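Local coordinates for protein TRAP-T family transporter, DctP (Periplasmic binding) subunit (Sulfitobacter sp. NAS-14.1, PDB 4PF8) that binds beta-D-galacturonate and probably delivers this sugar acid in the periplasm to the membrane subunits of a TRAP transporter, at residues Q70-R78 against V86-A95; V102-V111 against L226-E234. One frame throughout, in Å; residues are numbered along the deposited sequence.

Contact 1: residues Q70-R78 against V86-A95. With GTR (beta-D-galactopyranuronic acid), chain D.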
loop_
_atom_site.group_PDB
_atom_site.type_symbol
_atom_site.label_atom_id
_atom_site.label_comp_id
_atom_site.label_asym_id
_atom_site.label_seq_id
_atom_site.Cartn_x
_atom_site.Cartn_y
_atom_site.Cartn_z
ATOM N N GLN A 70 -10.373 3.698 1.386
ATOM C CA GLN A 70 -9.796 2.404 1.603
ATOM C C GLN A 70 -10.252 1.719 2.906
ATOM O O GLN A 70 -10.575 0.532 2.884
ATOM C CB GLN A 70 -8.256 2.446 1.460
ATOM C CG GLN A 70 -7.646 1.067 1.533
ATOM C CD GLN A 70 -6.374 0.883 0.704
ATOM O OE1 GLN A 70 -6.078 -0.228 0.270
ATOM N NE2 GLN A 70 -5.639 1.950 0.472
ATOM N N PRO A 71 -10.266 2.434 4.040
ATOM C CA PRO A 71 -10.737 1.770 5.269
ATOM C C PRO A 71 -12.183 1.265 5.109
ATOM O O PRO A 71 -12.509 0.169 5.582
ATOM C CB PRO A 71 -10.627 2.859 6.334
ATOM C CG PRO A 71 -9.577 3.821 5.786
ATOM C CD PRO A 71 -9.765 3.802 4.292
ATOM N N ASP A 72 -13.019 2.050 4.438
ATOM C CA ASP A 72 -14.428 1.674 4.265
ATOM C C ASP A 72 -14.545 0.516 3.279
ATOM O O ASP A 72 -15.384 -0.344 3.459
ATOM C CB ASP A 72 -15.252 2.849 3.771
ATOM C CG ASP A 72 -15.411 3.942 4.818
ATOM O OD1 ASP A 72 -15.320 3.655 6.041
ATOM O OD2 ASP A 72 -15.632 5.098 4.396
ATOM N N ALA A 73 -13.683 0.472 2.266
ATOM C CA ALA A 73 -13.714 -0.636 1.308
ATOM C C ALA A 73 -13.313 -1.951 1.965
ATOM O O ALA A 73 -13.871 -3.007 1.677
ATOM C CB ALA A 73 -12.831 -0.325 0.105
ATOM N N ILE A 74 -12.340 -1.890 2.866
ATOM C CA ILE A 74 -11.918 -3.075 3.580
ATOM C C ILE A 74 -13.088 -3.601 4.398
ATOM O O ILE A 74 -13.351 -4.807 4.443
ATOM C CB ILE A 74 -10.715 -2.781 4.500
ATOM C CG1 ILE A 74 -9.461 -2.554 3.653
ATOM C CG2 ILE A 74 -10.507 -3.938 5.486
ATOM C CD1 ILE A 74 -8.326 -1.827 4.377
ATOM N N GLU A 75 -13.805 -2.692 5.056
ATOM C CA GLU A 75 -14.976 -3.090 5.839
ATOM C C GLU A 75 -16.042 -3.729 4.931
ATOM O O GLU A 75 -16.643 -4.756 5.278
ATOM C CB GLU A 75 -15.555 -1.879 6.568
ATOM C CG GLU A 75 -16.810 -2.183 7.373
ATOM C CD GLU A 75 -16.514 -2.883 8.692
ATOM O OE1 GLU A 75 -15.323 -3.205 8.964
ATOM O OE2 GLU A 75 -17.486 -3.105 9.462
ATOM N N GLN A 76 -16.280 -3.128 3.771
ATOM C CA GLN A 76 -17.245 -3.713 2.832
ATOM C C GLN A 76 -16.848 -5.127 2.447
ATOM O O GLN A 76 -17.693 -6.012 2.321
ATOM C CB GLN A 76 -17.350 -2.888 1.559
ATOM C CG GLN A 76 -17.972 -1.517 1.728
ATOM C CD GLN A 76 -17.978 -0.770 0.416
ATOM O OE1 GLN A 76 -18.370 -1.324 -0.618
ATOM N NE2 GLN A 76 -17.540 0.479 0.437
ATOM N N LEU A 77 -15.563 -5.345 2.198
ATOM C CA LEU A 77 -15.103 -6.649 1.745
ATOM C C LEU A 77 -15.283 -7.695 2.833
ATOM O O LEU A 77 -15.745 -8.811 2.574
ATOM C CB LEU A 77 -13.639 -6.563 1.285
ATOM C CG LEU A 77 -13.194 -7.872 0.619
ATOM C CD1 LEU A 77 -12.627 -7.660 -0.783
ATOM C CD2 LEU A 77 -12.212 -8.598 1.515
ATOM N N ARG A 78 -14.971 -7.336 4.074
ATOM C CA ARG A 78 -15.147 -8.244 5.192
ATOM C C ARG A 78 -16.612 -8.616 5.361
ATOM O O ARG A 78 -16.932 -9.740 5.740
ATOM C CB ARG A 78 -14.622 -7.626 6.494
ATOM C CG ARG A 78 -13.144 -7.407 6.497
ATOM C CD ARG A 78 -12.703 -6.724 7.776
ATOM N NE ARG A 78 -12.964 -7.581 8.921
ATOM C CZ ARG A 78 -13.120 -7.145 10.162
ATOM N NH1 ARG A 78 -13.043 -5.844 10.424
ATOM N NH2 ARG A 78 -13.347 -8.010 11.135
ATOM N N VAL A 86 -7.877 -4.845 -4.370
ATOM C CA VAL A 86 -6.475 -4.771 -3.988
ATOM C C VAL A 86 -6.367 -3.663 -2.962
ATOM O O VAL A 86 -6.728 -2.512 -3.240
ATOM C CB VAL A 86 -5.546 -4.493 -5.161
ATOM C CG1 VAL A 86 -4.134 -4.206 -4.671
ATOM C CG2 VAL A 86 -5.540 -5.680 -6.124
ATOM N N PHE A 87 -5.891 -4.043 -1.793
ATOM C CA PHE A 87 -5.767 -3.136 -0.661
ATOM C C PHE A 87 -4.318 -3.034 -0.206
ATOM O O PHE A 87 -3.637 -4.049 -0.038
ATOM C CB PHE A 87 -6.563 -3.636 0.552
ATOM C CG PHE A 87 -8.024 -3.817 0.320
ATOM C CD1 PHE A 87 -8.824 -2.791 -0.118
ATOM C CD2 PHE A 87 -8.633 -5.014 0.653
ATOM C CE1 PHE A 87 -10.170 -2.966 -0.310
ATOM C CE2 PHE A 87 -10.012 -5.186 0.485
ATOM C CZ PHE A 87 -10.764 -4.156 -0.021
ATOM N N SER A 88 -3.885 -1.820 0.070
ATOM C CA SER A 88 -2.629 -1.648 0.778
ATOM C C SER A 88 -2.805 -2.257 2.154
ATOM O O SER A 88 -3.853 -2.067 2.797
ATOM C CB SER A 88 -2.332 -0.168 0.910
ATOM O OG SER A 88 -1.183 0.095 1.711
ATOM N N LEU A 89 -1.772 -2.935 2.647
ATOM C CA LEU A 89 -1.817 -3.399 4.018
ATOM C C LEU A 89 -1.709 -2.245 5.036
ATOM O O LEU A 89 -1.956 -2.440 6.228
ATOM C CB LEU A 89 -0.746 -4.446 4.238
ATOM C CG LEU A 89 -1.180 -5.855 3.873
ATOM C CD1 LEU A 89 -1.578 -5.984 2.435
ATOM C CD2 LEU A 89 -0.070 -6.868 4.209
ATOM N N GLY A 90 -1.387 -1.040 4.580
ATOM C CA GLY A 90 -1.246 0.088 5.481
ATOM C C GLY A 90 -2.514 0.341 6.290
ATOM O O GLY A 90 -2.521 0.299 7.512
ATOM N N PRO A 91 -3.633 0.606 5.604
ATOM C CA PRO A 91 -4.893 0.864 6.312
ATOM C C PRO A 91 -5.540 -0.395 6.891
ATOM O O PRO A 91 -6.498 -0.315 7.664
ATOM C CB PRO A 91 -5.794 1.471 5.225
ATOM C CG PRO A 91 -4.860 1.889 4.106
ATOM C CD PRO A 91 -3.712 0.925 4.168
HETATM N N MSE A 92 -5.029 -1.547 6.503
HETATM C CA MSE A 92 -5.545 -2.828 6.973
HETATM C C MSE A 92 -5.196 -3.075 8.444
HETATM O O MSE A 92 -5.794 -3.927 9.086
HETATM C CB MSE A 92 -4.977 -3.940 6.105
HETATM C CG MSE A 92 -5.465 -5.309 6.438
HETATM SE SE MSE A 92 -7.235 -5.536 5.779
HETATM C CE MSE A 92 -6.919 -5.715 3.870
ATOM N N GLY A 93 -4.244 -2.330 8.990
ATOM C CA GLY A 93 -3.884 -2.488 10.392
ATOM C C GLY A 93 -5.026 -2.336 11.402
ATOM O O GLY A 93 -4.987 -2.908 12.489
ATOM N N GLN A 94 -6.062 -1.572 11.073
ATOM C CA GLN A 94 -7.188 -1.438 12.001
ATOM C C GLN A 94 -8.077 -2.695 12.069
ATOM O O GLN A 94 -8.444 -3.150 13.151
ATOM C CB GLN A 94 -8.023 -0.200 11.656
ATOM C CG GLN A 94 -9.071 0.137 12.700
ATOM C CD GLN A 94 -9.535 1.584 12.626
ATOM O OE1 GLN A 94 -8.866 2.436 12.036
ATOM N NE2 GLN A 94 -10.683 1.870 13.239
ATOM N N ALA A 95 -8.410 -3.257 10.913
ATOM C CA ALA A 95 -9.257 -4.432 10.841
ATOM C C ALA A 95 -8.499 -5.686 11.223
ATOM O O ALA A 95 -9.073 -6.613 11.792
ATOM C CB ALA A 95 -9.793 -4.589 9.428
HETATM C C1 GTR D . -0.662 3.939 -2.475
HETATM C C2 GTR D . -1.395 2.649 -2.311
HETATM C C3 GTR D . -2.869 2.980 -2.155
HETATM C C4 GTR D . -3.109 3.869 -0.943
HETATM C C5 GTR D . -2.248 5.110 -1.153
HETATM C C6 GTR D . -2.338 6.032 0.058
HETATM O O1 GTR D . 0.777 3.695 -2.566
HETATM O O2 GTR D . -1.194 1.870 -3.522
HETATM O O3 GTR D . -3.545 1.730 -1.901
HETATM O O4 GTR D . -2.671 3.153 0.225
HETATM O O5 GTR D . -0.864 4.763 -1.368
HETATM O O6A GTR D . -1.295 6.689 0.318
HETATM O O6B GTR D . -3.448 6.188 0.618
#

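Contact 2: residues V102-V111 against L226-E234. With GTR (beta-D-galactopyranuronic acid), chain D.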
loop_
_atom_site.group_PDB
_atom_site.type_symbol
_atom_site.label_atom_id
_atom_site.label_comp_id
_atom_site.label_asym_id
_atom_site.label_seq_id
_atom_site.Cartn_x
_atom_site.Cartn_y
_atom_site.Cartn_z
ATOM N N VAL A 102 3.954 -4.748 8.752
ATOM C CA VAL A 102 4.523 -4.323 7.467
ATOM C C VAL A 102 4.509 -2.813 7.294
ATOM O O VAL A 102 5.126 -2.284 6.369
ATOM C CB VAL A 102 3.824 -4.968 6.240
ATOM C CG1 VAL A 102 3.855 -6.462 6.365
ATOM C CG2 VAL A 102 2.388 -4.427 6.078
ATOM N N SER A 103 3.831 -2.114 8.195
ATOM C CA SER A 103 3.794 -0.654 8.183
ATOM C C SER A 103 4.840 -0.013 9.093
ATOM O O SER A 103 4.848 1.201 9.295
ATOM C CB SER A 103 2.411 -0.161 8.573
ATOM O OG SER A 103 1.519 -0.400 7.513
ATOM N N LEU A 104 5.719 -0.835 9.655
ATOM C CA LEU A 104 6.802 -0.297 10.465
ATOM C C LEU A 104 7.876 0.249 9.537
ATOM O O LEU A 104 8.197 -0.365 8.545
ATOM C CB LEU A 104 7.359 -1.400 11.367
ATOM C CG LEU A 104 6.433 -1.784 12.526
ATOM C CD1 LEU A 104 6.901 -3.070 13.164
ATOM C CD2 LEU A 104 6.378 -0.674 13.576
ATOM N N PRO A 105 8.425 1.427 9.856
ATOM C CA PRO A 105 9.384 2.031 8.937
ATOM C C PRO A 105 10.659 1.192 8.845
ATOM O O PRO A 105 11.158 0.700 9.850
ATOM C CB PRO A 105 9.685 3.409 9.560
ATOM C CG PRO A 105 9.063 3.414 10.900
ATOM C CD PRO A 105 8.044 2.291 10.973
ATOM N N PHE A 106 11.140 1.028 7.623
ATOM C CA PHE A 106 12.373 0.306 7.332
ATOM C C PHE A 106 12.354 -1.149 7.789
ATOM O O PHE A 106 13.409 -1.747 7.986
ATOM C CB PHE A 106 13.579 1.043 7.942
ATOM C CG PHE A 106 13.742 2.455 7.457
ATOM C CD1 PHE A 106 14.184 2.725 6.176
ATOM C CD2 PHE A 106 13.435 3.522 8.288
ATOM C CE1 PHE A 106 14.356 4.037 5.723
ATOM C CE2 PHE A 106 13.594 4.812 7.837
ATOM C CZ PHE A 106 14.055 5.067 6.550
ATOM N N VAL A 107 11.170 -1.739 7.939
ATOM C CA VAL A 107 11.089 -3.110 8.436
ATOM C C VAL A 107 11.615 -4.098 7.385
ATOM O O VAL A 107 12.197 -5.124 7.740
ATOM C CB VAL A 107 9.647 -3.460 8.939
ATOM C CG1 VAL A 107 8.699 -3.724 7.789
ATOM C CG2 VAL A 107 9.681 -4.645 9.886
ATOM N N PHE A 108 11.411 -3.780 6.109
ATOM C CA PHE A 108 11.962 -4.555 4.994
ATOM C C PHE A 108 13.277 -3.910 4.545
ATOM O O PHE A 108 13.397 -2.662 4.468
ATOM C CB PHE A 108 10.998 -4.586 3.806
ATOM C CG PHE A 108 9.705 -5.327 4.059
ATOM C CD1 PHE A 108 9.678 -6.701 4.143
ATOM C CD2 PHE A 108 8.530 -4.632 4.206
ATOM C CE1 PHE A 108 8.513 -7.377 4.367
ATOM C CE2 PHE A 108 7.349 -5.288 4.440
ATOM C CZ PHE A 108 7.325 -6.669 4.515
ATOM N N LYS A 109 14.263 -4.742 4.232
ATOM C CA LYS A 109 15.550 -4.216 3.759
ATOM C C LYS A 109 15.483 -3.711 2.327
ATOM O O LYS A 109 16.247 -2.825 1.935
ATOM C CB LYS A 109 16.613 -5.287 3.885
ATOM C CG LYS A 109 16.863 -5.634 5.346
ATOM C CD LYS A 109 17.844 -6.773 5.530
ATOM C CE LYS A 109 18.171 -6.935 7.006
ATOM N NZ LYS A 109 19.558 -7.455 7.219
ATOM N N SER A 110 14.554 -4.254 1.553
ATOM C CA SER A 110 14.448 -3.967 0.134
ATOM C C SER A 110 13.145 -4.550 -0.376
ATOM O O SER A 110 12.507 -5.345 0.303
ATOM C CB SER A 110 15.608 -4.637 -0.596
ATOM O OG SER A 110 15.388 -6.037 -0.583
ATOM N N VAL A 111 12.774 -4.208 -1.602
ATOM C CA VAL A 111 11.554 -4.735 -2.178
ATOM C C VAL A 111 11.726 -6.208 -2.551
ATOM O O VAL A 111 10.826 -7.006 -2.313
ATOM C CB VAL A 111 11.054 -3.864 -3.355
ATOM C CG1 VAL A 111 9.835 -4.482 -3.979
ATOM C CG2 VAL A 111 10.714 -2.464 -2.863
ATOM N N LEU A 226 13.973 10.885 -1.595
ATOM C CA LEU A 226 13.870 9.430 -1.658
ATOM C C LEU A 226 14.294 8.720 -0.366
ATOM O O LEU A 226 15.265 7.944 -0.334
ATOM C CB LEU A 226 14.612 8.890 -2.890
ATOM C CG LEU A 226 14.106 9.423 -4.239
ATOM C CD1 LEU A 226 15.023 8.956 -5.373
ATOM C CD2 LEU A 226 12.659 9.037 -4.518
ATOM N N THR A 227 13.523 8.976 0.687
ATOM C CA THR A 227 13.720 8.354 1.980
ATOM C C THR A 227 13.412 6.871 1.974
ATOM O O THR A 227 13.983 6.121 2.743
ATOM C CB THR A 227 12.855 9.050 3.015
ATOM O OG1 THR A 227 11.535 9.200 2.480
ATOM C CG2 THR A 227 13.412 10.441 3.332
ATOM N N GLN A 228 12.482 6.450 1.121
ATOM C CA GLN A 228 12.153 5.038 0.991
ATOM C C GLN A 228 11.901 4.396 2.349
ATOM O O GLN A 228 12.379 3.302 2.643
ATOM C CB GLN A 228 13.237 4.337 0.195
ATOM C CG GLN A 228 13.361 4.960 -1.195
ATOM C CD GLN A 228 14.572 4.476 -1.986
ATOM O OE1 GLN A 228 15.668 4.316 -1.445
ATOM N NE2 GLN A 228 14.377 4.268 -3.277
ATOM N N HIS A 229 11.104 5.086 3.167
ATOM C CA HIS A 229 11.007 4.784 4.587
ATOM C C HIS A 229 9.966 3.704 4.886
ATOM O O HIS A 229 9.935 3.179 5.995
ATOM C CB HIS A 229 10.661 6.060 5.344
ATOM C CG HIS A 229 9.496 6.783 4.762
ATOM N ND1 HIS A 229 9.634 7.871 3.932
ATOM C CD2 HIS A 229 8.165 6.545 4.849
ATOM C CE1 HIS A 229 8.440 8.285 3.545
ATOM N NE2 HIS A 229 7.532 7.477 4.069
ATOM N N LEU A 230 9.128 3.372 3.900
ATOM C CA LEU A 230 8.115 2.339 4.097
ATOM C C LEU A 230 8.058 1.524 2.811
ATOM O O LEU A 230 8.187 2.075 1.710
ATOM C CB LEU A 230 6.719 2.915 4.353
ATOM C CG LEU A 230 6.457 3.514 5.740
ATOM C CD1 LEU A 230 5.238 4.418 5.653
ATOM C CD2 LEU A 230 6.269 2.385 6.719
ATOM N N ILE A 231 7.873 0.226 2.976
ATOM C CA ILE A 231 7.628 -0.688 1.858
ATOM C C ILE A 231 6.402 -1.472 2.297
ATOM O O ILE A 231 6.488 -2.317 3.198
ATOM C CB ILE A 231 8.799 -1.629 1.616
ATOM C CG1 ILE A 231 10.017 -0.846 1.084
ATOM C CG2 ILE A 231 8.417 -2.761 0.678
ATOM C CD1 ILE A 231 11.328 -1.636 1.134
ATOM N N ILE A 232 5.270 -1.166 1.682
ATOM C CA ILE A 232 3.988 -1.671 2.156
ATOM C C ILE A 232 3.364 -2.537 1.072
ATOM O O ILE A 232 2.957 -2.032 0.043
ATOM C CB ILE A 232 3.036 -0.540 2.596
ATOM C CG1 ILE A 232 3.713 0.299 3.691
ATOM C CG2 ILE A 232 1.742 -1.108 3.127
ATOM C CD1 ILE A 232 2.859 1.307 4.274
ATOM N N PRO A 233 3.332 -3.852 1.302
ATOM C CA PRO A 233 2.724 -4.730 0.295
ATOM C C PRO A 233 1.248 -4.479 0.159
ATOM O O PRO A 233 0.642 -3.934 1.078
ATOM C CB PRO A 233 2.933 -6.135 0.867
ATOM C CG PRO A 233 3.928 -5.974 1.974
ATOM C CD PRO A 233 3.766 -4.600 2.486
ATOM N N GLU A 234 0.681 -4.870 -0.981
ATOM C CA GLU A 234 -0.750 -4.779 -1.189
ATOM C C GLU A 234 -1.259 -6.174 -1.419
ATOM O O GLU A 234 -0.502 -7.059 -1.832
ATOM C CB GLU A 234 -1.054 -3.865 -2.363
ATOM C CG GLU A 234 -0.281 -2.589 -2.190
ATOM C CD GLU A 234 -0.822 -1.423 -2.941
ATOM O OE1 GLU A 234 -1.386 -1.613 -4.039
ATOM O OE2 GLU A 234 -0.666 -0.286 -2.419
HETATM C C1 GTR D . -0.662 3.939 -2.475
HETATM C C2 GTR D . -1.395 2.649 -2.311
HETATM C C3 GTR D . -2.869 2.980 -2.155
HETATM C C4 GTR D . -3.109 3.869 -0.943
HETATM C C5 GTR D . -2.248 5.110 -1.153
HETATM C C6 GTR D . -2.338 6.032 0.058
HETATM O O1 GTR D . 0.777 3.695 -2.566
HETATM O O2 GTR D . -1.194 1.870 -3.522
HETATM O O3 GTR D . -3.545 1.730 -1.901
HETATM O O4 GTR D . -2.671 3.153 0.225
HETATM O O5 GTR D . -0.864 4.763 -1.368
HETATM O O6A GTR D . -1.295 6.689 0.318
HETATM O O6B GTR D . -3.448 6.188 0.618
HETATM O O HOH W 1 7.494 -0.790 5.799
#

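Contact 1: residues Q70-R78 against V86-A95
Gln70, in the first turn of helix 70-78, reaches across to the end of strand 86-88 and illustrates how one amide can serve fold and ligand together. Its CB leaves the helix toward the strand, and with CG anti to the backbone N (chi1 -174°) the chain runs on past Pro91, whose CG lies 3.9 Å from Gln70 CG. Beyond CD the two amide atoms part. OE1 accepts from the backbone of Ser88, Ser88 N to Gln70 OE1 being 2.7 Å; the bond is bent, 137° at the hydrogen, and the donor is tilted from the carbonyl plane. NE2 donates to the galacturonate, Gln70 NE2 to GTR O3 measuring 3.2 Å in a straighter bond. With OE1 occupied by a donor, the amide is fixed in rotation and presents its N-H to the sugar. Replacement by an alanine is likely to leave Ser88 N and the sugar O3 without this partner and a gap beside Pro91.

Behind the amide the interface turns apolar. Ile74 CG1 sits over the centre of the Phe87 ring, 3.8 Å from its centroid, a CH-pi contact almost along the ring normal. Ala73 CB and Leu77 CD1 add to the packing round the outer end of that ring, which also meets Trp29. On its other branch Ile74 sends CG2 to the selenium of Met92, a selenomethionine (Ile74 CG2 to Met92 SE 3.7 Å), and on to the Ala95 methyl. Arg78 NH1 comes 3.6 Å from Ala95 CB, while its NE is bound to Lys133 O. Ser88 OG caps the short helix by accepting from Gly90 N (3.1 Å). Polar at the sugar, apolar round Phe87 and Ile74, and bordered by the Arg78 guanidinium, the interface suggests a pocket wall whose amide is set by backbone.

Contact 2: residues V102-V111 against L226-E234
The backbone of Pro105 and Phe106 comes up against that of His229 and Leu230, where a type II turn from Leu104 to Val107 brings Phe106 N to 3.0 Å from His229 O. This donor stands above the carbonyl plane rather than on a lone pair, and Pro105 CA approaches the same oxygen. A water bridges the neighbouring backbone: it accepts from Ile231 N and lies within 2.9 Å of both Val102 O and Leu104 O.

Phe106 lays one ring face over His229 CA, 3.9 Å from the ring centroid and offset toward the rim, while the Thr227 carbonyl oxygen meets its edge. The imidazole turns elsewhere: Thr227 OG1 and His229 ND1 share a 2.7 Å hydrogen bond, and Glu206 takes NE2. Phe108 CG is anti to the carbonyl carbon (chi1 -66°), which brings the CD2 edge of the ring to the backbone of Ile231, Phe108 CD2 to Ile231 O being 3.2 Å. The Ile231 side chain crosses that of Phe108 obliquely, its CB 4.0 Å from Phe108 CD2, and its CD1 runs on to Ser110 and Val111 CG2. Val102 CB packs on Pro233 CD at 3.8 Å, and Leu230 CD2 touches Ser103 O, a buried oxygen with no polar partner in the model.

Glu234, next after Pro233, accepts with OE2 a very short hydrogen bond from GTR O2 (2.5 Å). A loop is packed along the connection between strand 223-230, in one sheet, and strand 234-239, in another, as expected of the interdomain segments of a two-domain periplasmic binding protein with ligand in the cleft.

Contacts 1 and 2 have centres about 18 Å apart, on opposite sides of the chain's centre, yet they meet directly where the chain leaves strand 86-88, at Ser88 to Gly90, beside Ile232 and Pro233. Leu89 N lies 3.0 Å from Pro233 O, a probable hydrogen bond, and Ile232 CG2 packs 3.5 Å from both Ser88 OG and Gly90 N. Ser103 OG rests equally close to Gly90 CA. Both contacts also reach the same galacturonate, each supplying one polar side chain to it. His32, Arg146, Arg167 and Asn207 are also hydrogen-bonded to the sugar, and the two adjoining interfaces face one binding cleft.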